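Local coordinates for protein aldehyde dehydrogenase 12 (Zea mays, PDB 6D97) that catalyses the NAD+-dependent oxidation of L-glutamate gamma-semialdehyde to glutamate, the last step of proline catabolism in plants, at residues Q318-C323 with S329-L334; G424-V429 with C455-A460; I466-N469 with F473-D476. All coordinates share one frame; numbering follows the deposited sequence.

Interaction 1 of 3, residues Q318-C323 with S329-L334; sequences QDAYAC and SAQSVL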
loop_
_atom_site.group_PDB
_atom_site.type_symbol
_atom_site.label_atom_id
_atom_site.label_comp_id
_atom_site.label_asym_id
_atom_site.label_seq_id
_atom_site.Cartn_x
_atom_site.Cartn_y
_atom_site.Cartn_z
ATOM N N GLN A 318 27.143 21.932 12.135
ATOM C CA GLN A 318 25.741 22.006 12.526
ATOM C C GLN A 318 25.286 20.709 13.176
ATOM O O GLN A 318 24.542 20.732 14.163
ATOM C CB GLN A 318 24.869 22.337 11.315
ATOM C CG GLN A 318 25.071 23.746 10.781
ATOM C CD GLN A 318 24.526 24.816 11.714
ATOM O OE1 GLN A 318 25.131 25.873 11.885
ATOM N NE2 GLN A 318 23.375 24.548 12.315
ATOM N N ASP A 319 25.730 19.569 12.643
ATOM C CA ASP A 319 25.328 18.285 13.209
ATOM C C ASP A 319 25.836 18.137 14.635
ATOM O O ASP A 319 25.102 17.697 15.525
ATOM C CB ASP A 319 25.840 17.135 12.345
ATOM C CG ASP A 319 24.963 16.877 11.141
ATOM O OD1 ASP A 319 23.779 17.275 11.164
ATOM O OD2 ASP A 319 25.464 16.265 10.176
ATOM N N ALA A 320 27.091 18.513 14.873
ATOM C CA ALA A 320 27.694 18.267 16.175
ATOM C C ALA A 320 27.304 19.317 17.206
ATOM O O ALA A 320 27.212 18.999 18.397
ATOM C CB ALA A 320 29.216 18.202 16.045
ATOM N N TYR A 321 27.056 20.559 16.787
ATOM C CA TYR A 321 27.083 21.668 17.730
ATOM C C TYR A 321 25.860 22.572 17.734
ATOM O O TYR A 321 25.742 23.388 18.655
ATOM C CB TYR A 321 28.334 22.522 17.486
ATOM C CG TYR A 321 29.596 21.724 17.680
ATOM C CD1 TYR A 321 29.751 20.910 18.797
ATOM C CD2 TYR A 321 30.616 21.760 16.738
ATOM C CE1 TYR A 321 30.895 20.170 18.981
ATOM C CE2 TYR A 321 31.766 21.021 16.911
ATOM C CZ TYR A 321 31.901 20.229 18.035
ATOM O OH TYR A 321 33.042 19.487 18.215
ATOM N N ALA A 322 24.959 22.472 16.758
ATOM C CA ALA A 322 23.689 23.176 16.874
ATOM C C ALA A 322 22.979 22.726 18.143
ATOM O O ALA A 322 23.038 21.553 18.520
ATOM C CB ALA A 322 22.807 22.923 15.651
ATOM N N CYS A 323 22.329 23.674 18.817
ATOM C CA CYS A 323 21.733 23.453 20.134
ATOM C C CYS A 323 22.757 22.958 21.148
ATOM O O CYS A 323 22.387 22.301 22.125
ATOM C CB CYS A 323 20.558 22.469 20.064
ATOM S SG CYS A 323 19.303 22.897 18.833
ATOM N N SER A 329 19.894 13.290 17.759
ATOM C CA SER A 329 20.458 12.991 16.451
ATOM C C SER A 329 21.838 13.601 16.237
ATOM O O SER A 329 22.386 13.484 15.137
ATOM C CB SER A 329 19.507 13.479 15.350
ATOM O OG SER A 329 19.262 14.873 15.456
ATOM N N ALA A 330 22.419 14.225 17.259
ATOM C CA ALA A 330 23.643 14.993 17.074
ATOM C C ALA A 330 24.830 14.087 16.753
ATOM O O ALA A 330 24.920 12.944 17.211
ATOM C CB ALA A 330 23.942 15.830 18.318
ATOM N N GLN A 331 25.742 14.620 15.941
ATOM C CA GLN A 331 26.963 13.920 15.552
ATOM C C GLN A 331 27.863 13.747 16.770
ATOM O O GLN A 331 28.379 14.727 17.316
ATOM C CB GLN A 331 27.666 14.706 14.448
ATOM C CG GLN A 331 29.061 14.224 14.093
ATOM C CD GLN A 331 29.604 14.914 12.854
ATOM O OE1 GLN A 331 28.899 15.054 11.855
ATOM N NE2 GLN A 331 30.858 15.357 12.916
ATOM N N SER A 332 28.049 12.498 17.206
ATOM C CA SER A 332 28.883 12.200 18.361
ATOM C C SER A 332 30.226 11.582 18.005
ATOM O O SER A 332 31.148 11.636 18.824
ATOM C CB SER A 332 28.148 11.259 19.327
ATOM O OG SER A 332 27.059 11.913 19.957
ATOM N N VAL A 333 30.359 10.990 16.822
ATOM C CA VAL A 333 31.643 10.460 16.380
ATOM C C VAL A 333 31.751 10.650 14.873
ATOM O O VAL A 333 30.753 10.580 14.148
ATOM C CB VAL A 333 31.821 8.982 16.792
ATOM C CG1 VAL A 333 30.752 8.124 16.168
ATOM C CG2 VAL A 333 33.215 8.479 16.417
ATOM N N LEU A 334 32.974 10.910 14.410
ATOM C CA LEU A 334 33.265 11.136 13.000
ATOM C C LEU A 334 34.383 10.194 12.577
ATOM O O LEU A 334 35.507 10.304 13.076
ATOM C CB LEU A 334 33.663 12.597 12.754
ATOM C CG LEU A 334 33.943 13.054 11.320
ATOM C CD1 LEU A 334 32.682 12.955 10.487
ATOM C CD2 LEU A 334 34.472 14.476 11.299
HETATM O O HOH W 1 27.492 16.601 19.390
#
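The carboxylate of Asp319 and the carboxamide of Gln331 are the flat groups that face each other here, their planes 58° apart and their side chains crossing at about a right angle. They do not stack: Gln331 OE1 comes to 3.7 Å from CB of Asp319 and 4.0 Å from its OD2, and the two CB atoms meet at 3.7 Å. The ammonium of Lys300 joins the two oxygens, as a salt bridge to Asp319 OD2 and a hydrogen bond to Gln331 OE1. OD2 also accepts from Thr494 N, while OD1 is bonded to Thr495 OG1, and Gln331 NE2 donates to Gln438 OE1. Gln331 extends along its chain, with CG anti to the backbone N (chi1 171°), and this carries the amide past the helix to these partners. A further flat group, the ring of Tyr321, has Ala320 CB over the centre of one face, 3.6 Å above its plane. Beneath the side chains the backbones touch: Gln331 N donates to Asp319 O over 3.2 Å, nearly straight at 160°, though the donor stands well above the carbonyl plane. Ala330 CA makes a CH...O contact with the same oxygen at 3.4 Å. Farther along, one water lies 2.6 Å from Ala320 O and 2.9 Å from Gln331 O, placed to donate to either, though with other acceptors nearby it may not serve both at once. Helix 309-321 is thus tied at its last turn to strand 331-337, across a short loop that, as in other aldehyde dehydrogenases, probably carries the catalytic cysteine. Shared by two oxygens, Lys300 probably offsets the negative charge of buried Asp319; Asp319 O is satisfied by Gln331 N, and the water may link Ala320 O to Gln331 O.

Interaction 2 of 3, residues G424-V429 with C455-A460; sequences GNFELV and CERMNA
Phe426 and Arg457 meet where the short helix 425-429 faces helix 448-457. Gly424 sits at the N-cap of the first helix, and its N makes a weak hydrogen bond to Glu427 OE1. Phe426, two residues on, carries the contact. Its CG is anti to the backbone N (chi1 -176°), which sends the ring across the gap. Arg457 covers one face: the guanidinium lies flat on it, planes 21° apart, with CZ 4.4 Å from the ring centroid, a cation-pi stack. CB of Arg457 touches Phe426 CZ at 3.5 Å, and the bend at chi3 (65°) brings the guanidinium back over the ring. Near the ring plane, at the edge, lies Met458 N, while Met458 CG packs 4.0 Å from Phe426 CZ. Glu427 follows, and its carboxylate is not paired directly with the arginine; a water in the guanidinium plane bridges them, 2.8 Å from Glu427 OE2 and 2.5 Å from Arg457 NH2. The other terminal nitrogen, NH1, is held by Glu453 and Leu421 O, which should fix the rotation of the stacked group. Further on, Leu428 and Val429 pack on helix 371-382, whereas Met458 leans on Trp299 of strand 298-302. The arrangement is an arginine-aromatic stack joining two helices beside the seven-stranded mixed sheet of the aldehyde dehydrogenase fold.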
loop_
_atom_site.group_PDB
_atom_site.type_symbol
_atom_site.label_atom_id
_atom_site.label_comp_id
_atom_site.label_asym_id
_atom_site.label_seq_id
_atom_site.Cartn_x
_atom_site.Cartn_y
_atom_site.Cartn_z
ATOM N N GLY A 424 37.098 -1.447 27.042
ATOM C CA GLY A 424 37.275 -0.355 27.977
ATOM C C GLY A 424 37.272 0.984 27.272
ATOM O O GLY A 424 36.446 1.851 27.577
ATOM N N ASN A 425 38.193 1.158 26.319
ATOM C CA ASN A 425 38.208 2.377 25.517
ATOM C C ASN A 425 36.919 2.527 24.722
ATOM O O ASN A 425 36.396 3.637 24.585
ATOM C CB ASN A 425 39.404 2.381 24.567
ATOM C CG ASN A 425 40.721 2.512 25.282
ATOM O OD1 ASN A 425 40.778 2.897 26.448
ATOM N ND2 ASN A 425 41.800 2.207 24.574
ATOM N N PHE A 426 36.383 1.420 24.203
ATOM C CA PHE A 426 35.191 1.504 23.367
ATOM C C PHE A 426 34.000 2.055 24.145
ATOM O O PHE A 426 33.310 2.972 23.685
ATOM C CB PHE A 426 34.853 0.132 22.782
ATOM C CG PHE A 426 33.684 0.160 21.843
ATOM C CD1 PHE A 426 33.859 0.520 20.517
ATOM C CD2 PHE A 426 32.403 -0.126 22.295
ATOM C CE1 PHE A 426 32.790 0.572 19.652
ATOM C CE2 PHE A 426 31.325 -0.074 21.432
ATOM C CZ PHE A 426 31.521 0.276 20.108
ATOM N N GLU A 427 33.729 1.489 25.326
ATOM C CA GLU A 427 32.604 1.950 26.138
ATOM C C GLU A 427 32.760 3.422 26.522
ATOM O O GLU A 427 31.769 4.166 26.548
ATOM C CB GLU A 427 32.474 1.088 27.403
ATOM C CG GLU A 427 32.060 -0.371 27.188
ATOM C CD GLU A 427 33.137 -1.193 26.525
ATOM O OE1 GLU A 427 34.307 -0.804 26.600
ATOM O OE2 GLU A 427 32.826 -2.220 25.907
ATOM N N LEU A 428 33.980 3.871 26.797
ATOM C CA LEU A 428 34.222 5.286 27.066
ATOM C C LEU A 428 34.009 6.140 25.812
ATOM O O LEU A 428 33.340 7.185 25.869
ATOM C CB LEU A 428 35.643 5.475 27.614
ATOM C CG LEU A 428 36.075 6.906 27.926
ATOM C CD1 LEU A 428 35.281 7.452 29.089
ATOM C CD2 LEU A 428 37.571 6.967 28.194
ATOM N N VAL A 429 34.583 5.731 24.670
ATOM C CA VAL A 429 34.515 6.530 23.439
ATOM C C VAL A 429 33.074 6.637 22.950
ATOM O O VAL A 429 32.627 7.712 22.514
ATOM C CB VAL A 429 35.457 5.928 22.364
ATOM C CG1 VAL A 429 35.088 6.400 20.943
ATOM C CG2 VAL A 429 36.909 6.254 22.693
ATOM N N CYS A 455 30.634 0.326 14.622
ATOM C CA CYS A 455 29.223 0.693 14.545
ATOM C C CYS A 455 28.329 -0.459 14.988
ATOM O O CYS A 455 27.300 -0.241 15.637
ATOM C CB CYS A 455 28.864 1.139 13.126
ATOM S SG CYS A 455 29.669 2.662 12.566
ATOM N N GLU A 456 28.709 -1.695 14.656
ATOM C CA GLU A 456 27.915 -2.848 15.067
ATOM C C GLU A 456 27.999 -3.082 16.571
ATOM O O GLU A 456 27.043 -3.581 17.174
ATOM C CB GLU A 456 28.371 -4.087 14.293
ATOM C CG GLU A 456 27.766 -5.403 14.756
ATOM C CD GLU A 456 26.330 -5.596 14.300
ATOM O OE1 GLU A 456 25.809 -4.726 13.566
ATOM O OE2 GLU A 456 25.725 -6.625 14.677
ATOM N N ARG A 457 29.116 -2.710 17.198
ATOM C CA ARG A 457 29.271 -2.915 18.632
ATOM C C ARG A 457 28.540 -1.874 19.471
ATOM O O ARG A 457 28.428 -2.057 20.687
ATOM C CB ARG A 457 30.758 -2.934 19.001
ATOM C CG ARG A 457 31.455 -4.245 18.663
ATOM C CD ARG A 457 32.975 -4.117 18.718
ATOM N NE ARG A 457 33.473 -3.835 20.063
ATOM C CZ ARG A 457 34.739 -3.546 20.345
ATOM N NH1 ARG A 457 35.642 -3.496 19.376
ATOM N NH2 ARG A 457 35.101 -3.304 21.599
ATOM N N MET A 458 28.034 -0.803 18.860
ATOM C CA MET A 458 27.282 0.198 19.602
ATOM C C MET A 458 25.927 -0.360 20.027
ATOM O O MET A 458 25.389 -1.283 19.410
ATOM C CB MET A 458 27.088 1.463 18.760
ATOM C CG MET A 458 28.377 2.218 18.469
ATOM S SD MET A 458 28.204 3.479 17.191
ATOM C CE MET A 458 29.922 3.903 16.915
ATOM N N ASN A 459 25.376 0.215 21.094
ATOM C CA ASN A 459 24.103 -0.227 21.654
ATOM C C ASN A 459 22.920 0.616 21.199
ATOM O O ASN A 459 21.778 0.294 21.547
ATOM C CB ASN A 459 24.162 -0.218 23.185
ATOM C CG ASN A 459 25.124 -1.245 23.742
ATOM O OD1 ASN A 459 25.153 -2.397 23.302
ATOM N ND2 ASN A 459 25.918 -0.833 24.724
ATOM N N ALA A 460 23.160 1.687 20.447
ATOM C CA ALA A 460 22.106 2.567 19.967
ATOM C C ALA A 460 22.236 2.725 18.462
ATOM O O ALA A 460 23.346 2.836 17.933
ATOM C CB ALA A 460 22.166 3.939 20.653
HETATM O O HOH W 2 33.985 -3.753 23.807
#

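Interaction 3 of 3, residues I466-N469 with F473-D476; sequences IVSN and FLQD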
loop_
_atom_site.group_PDB
_atom_site.type_symbol
_atom_site.label_atom_id
_atom_site.label_comp_id
_atom_site.label_asym_id
_atom_site.label_seq_id
_atom_site.Cartn_x
_atom_site.Cartn_y
_atom_site.Cartn_z
ATOM N N ILE A 466 26.487 8.845 5.982
ATOM C CA ILE A 466 27.550 8.282 5.159
ATOM C C ILE A 466 27.833 9.313 4.076
ATOM O O ILE A 466 27.081 9.430 3.100
ATOM C CB ILE A 466 27.170 6.926 4.558
ATOM C CG1 ILE A 466 26.509 6.045 5.621
ATOM C CG2 ILE A 466 28.407 6.240 3.989
ATOM C CD1 ILE A 466 25.692 4.928 5.049
ATOM N N VAL A 467 28.910 10.075 4.251
ATOM C CA VAL A 467 29.232 11.188 3.358
ATOM C C VAL A 467 30.089 10.619 2.232
ATOM O O VAL A 467 31.312 10.511 2.336
ATOM C CB VAL A 467 29.919 12.332 4.096
ATOM C CG1 VAL A 467 30.211 13.473 3.137
ATOM C CG2 VAL A 467 29.051 12.804 5.258
ATOM N N SER A 468 29.425 10.256 1.138
ATOM C CA SER A 468 30.032 9.701 -0.064
ATOM C C SER A 468 28.957 9.630 -1.135
ATOM O O SER A 468 27.774 9.463 -0.827
ATOM C CB SER A 468 30.623 8.306 0.188
ATOM O OG SER A 468 30.911 7.643 -1.031
ATOM N N ASN A 469 29.376 9.772 -2.391
ATOM C CA ASN A 469 28.492 9.565 -3.532
ATOM C C ASN A 469 28.819 8.297 -4.306
ATOM O O ASN A 469 28.155 8.009 -5.306
ATOM C CB ASN A 469 28.534 10.774 -4.472
ATOM C CG ASN A 469 27.502 11.815 -4.109
ATOM O OD1 ASN A 469 26.820 11.693 -3.095
ATOM N ND2 ASN A 469 27.379 12.844 -4.933
ATOM N N PHE A 473 30.383 2.040 -2.244
ATOM C CA PHE A 473 30.697 2.308 -0.844
ATOM C C PHE A 473 29.422 2.479 -0.029
ATOM O O PHE A 473 29.290 1.918 1.066
ATOM C CB PHE A 473 31.578 3.554 -0.741
ATOM C CG PHE A 473 31.999 3.897 0.661
ATOM C CD1 PHE A 473 33.114 3.301 1.227
ATOM C CD2 PHE A 473 31.289 4.826 1.408
ATOM C CE1 PHE A 473 33.512 3.621 2.515
ATOM C CE2 PHE A 473 31.681 5.153 2.695
ATOM C CZ PHE A 473 32.794 4.550 3.249
ATOM N N LEU A 474 28.466 3.247 -0.560
ATOM C CA LEU A 474 27.217 3.492 0.152
ATOM C C LEU A 474 26.470 2.191 0.419
ATOM O O LEU A 474 26.084 1.909 1.558
ATOM C CB LEU A 474 26.340 4.467 -0.638
ATOM C CG LEU A 474 26.770 5.933 -0.699
ATOM C CD1 LEU A 474 25.790 6.727 -1.542
ATOM C CD2 LEU A 474 26.870 6.528 0.698
ATOM N N GLN A 475 26.271 1.375 -0.621
ATOM C CA GLN A 475 25.501 0.147 -0.444
ATOM C C GLN A 475 26.227 -0.854 0.445
ATOM O O GLN A 475 25.581 -1.666 1.119
ATOM C CB GLN A 475 25.179 -0.470 -1.805
ATOM C CG GLN A 475 26.317 -1.240 -2.445
ATOM C CD GLN A 475 25.968 -1.726 -3.837
ATOM O OE1 GLN A 475 24.898 -1.422 -4.359
ATOM N NE2 GLN A 475 26.875 -2.476 -4.449
ATOM N N ASP A 476 27.561 -0.808 0.474
ATOM C CA ASP A 476 28.313 -1.674 1.376
ATOM C C ASP A 476 28.116 -1.248 2.825
ATOM O O ASP A 476 27.826 -2.078 3.694
ATOM C CB ASP A 476 29.796 -1.658 1.000
ATOM C CG ASP A 476 30.607 -2.667 1.787
ATOM O OD1 ASP A 476 30.148 -3.818 1.924
ATOM O OD2 ASP A 476 31.712 -2.321 2.253
#
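Leu474, wedged against Ile466 and the carbonyl of Ser468, makes the tight part of this contact. Ile466 and Leu474 slide past each other in opposite directions so that Ile466 CG2 meets Leu474 CD2 at 3.6 Å. The same CG2, anti to the backbone N, also reaches Phe473 CE2 at 3.7 Å, approaching the ring obliquely. Ser468 packs beside them, its OG and its CB both 3.7 Å from Phe473 CD2. The isopropyl end of Leu474 lies against the carbonyl of Ser468, with CD2 3.4 Å from Ser468 O. The hydroxyl of Ser468 is hydrogen-bonded to Asp305 OD1 and to Asp470 N, which holds it at the ring side without any bond across the contact. Packing thins out at partly exposed Asn469: its CB points away from the helix, and its nearest approach is C to Leu474 CD1 at 4.4 Å. Its amide turns instead to Ile490 N through OD1 and to Val534 O of the second subunit through ND2. Ile466 and Leu474 thus form part of the apolar interior of a beta-alpha-beta crossover, in which helix 471-479 links strand 463-467 to its parallel neighbour, strand 485-488, at one end of the seven-stranded sheet.

How the interactions relate
The three contacts follow one another along the chain, each closing before the next opens. Their centres lie about 17 Å (interactions 1 and 2), 19 Å (1 and 3) and 22 Å (2 and 3) apart, and none touches another: nearest atoms are about 4, 6 and 8 Å apart in the same order. Interactions 1 and 3 each join a helix to a strand of the same seven-stranded mixed sheet, strands 331-337 and 463-467, with strand 298-302 between them. Interaction 2 joins two helices beside it, of which helix 448-457 leads directly to strand 463-467. None lines the NAD pocket, though the side chain of Ala330 in interaction 1 lies about 12 Å from the bound cofactor.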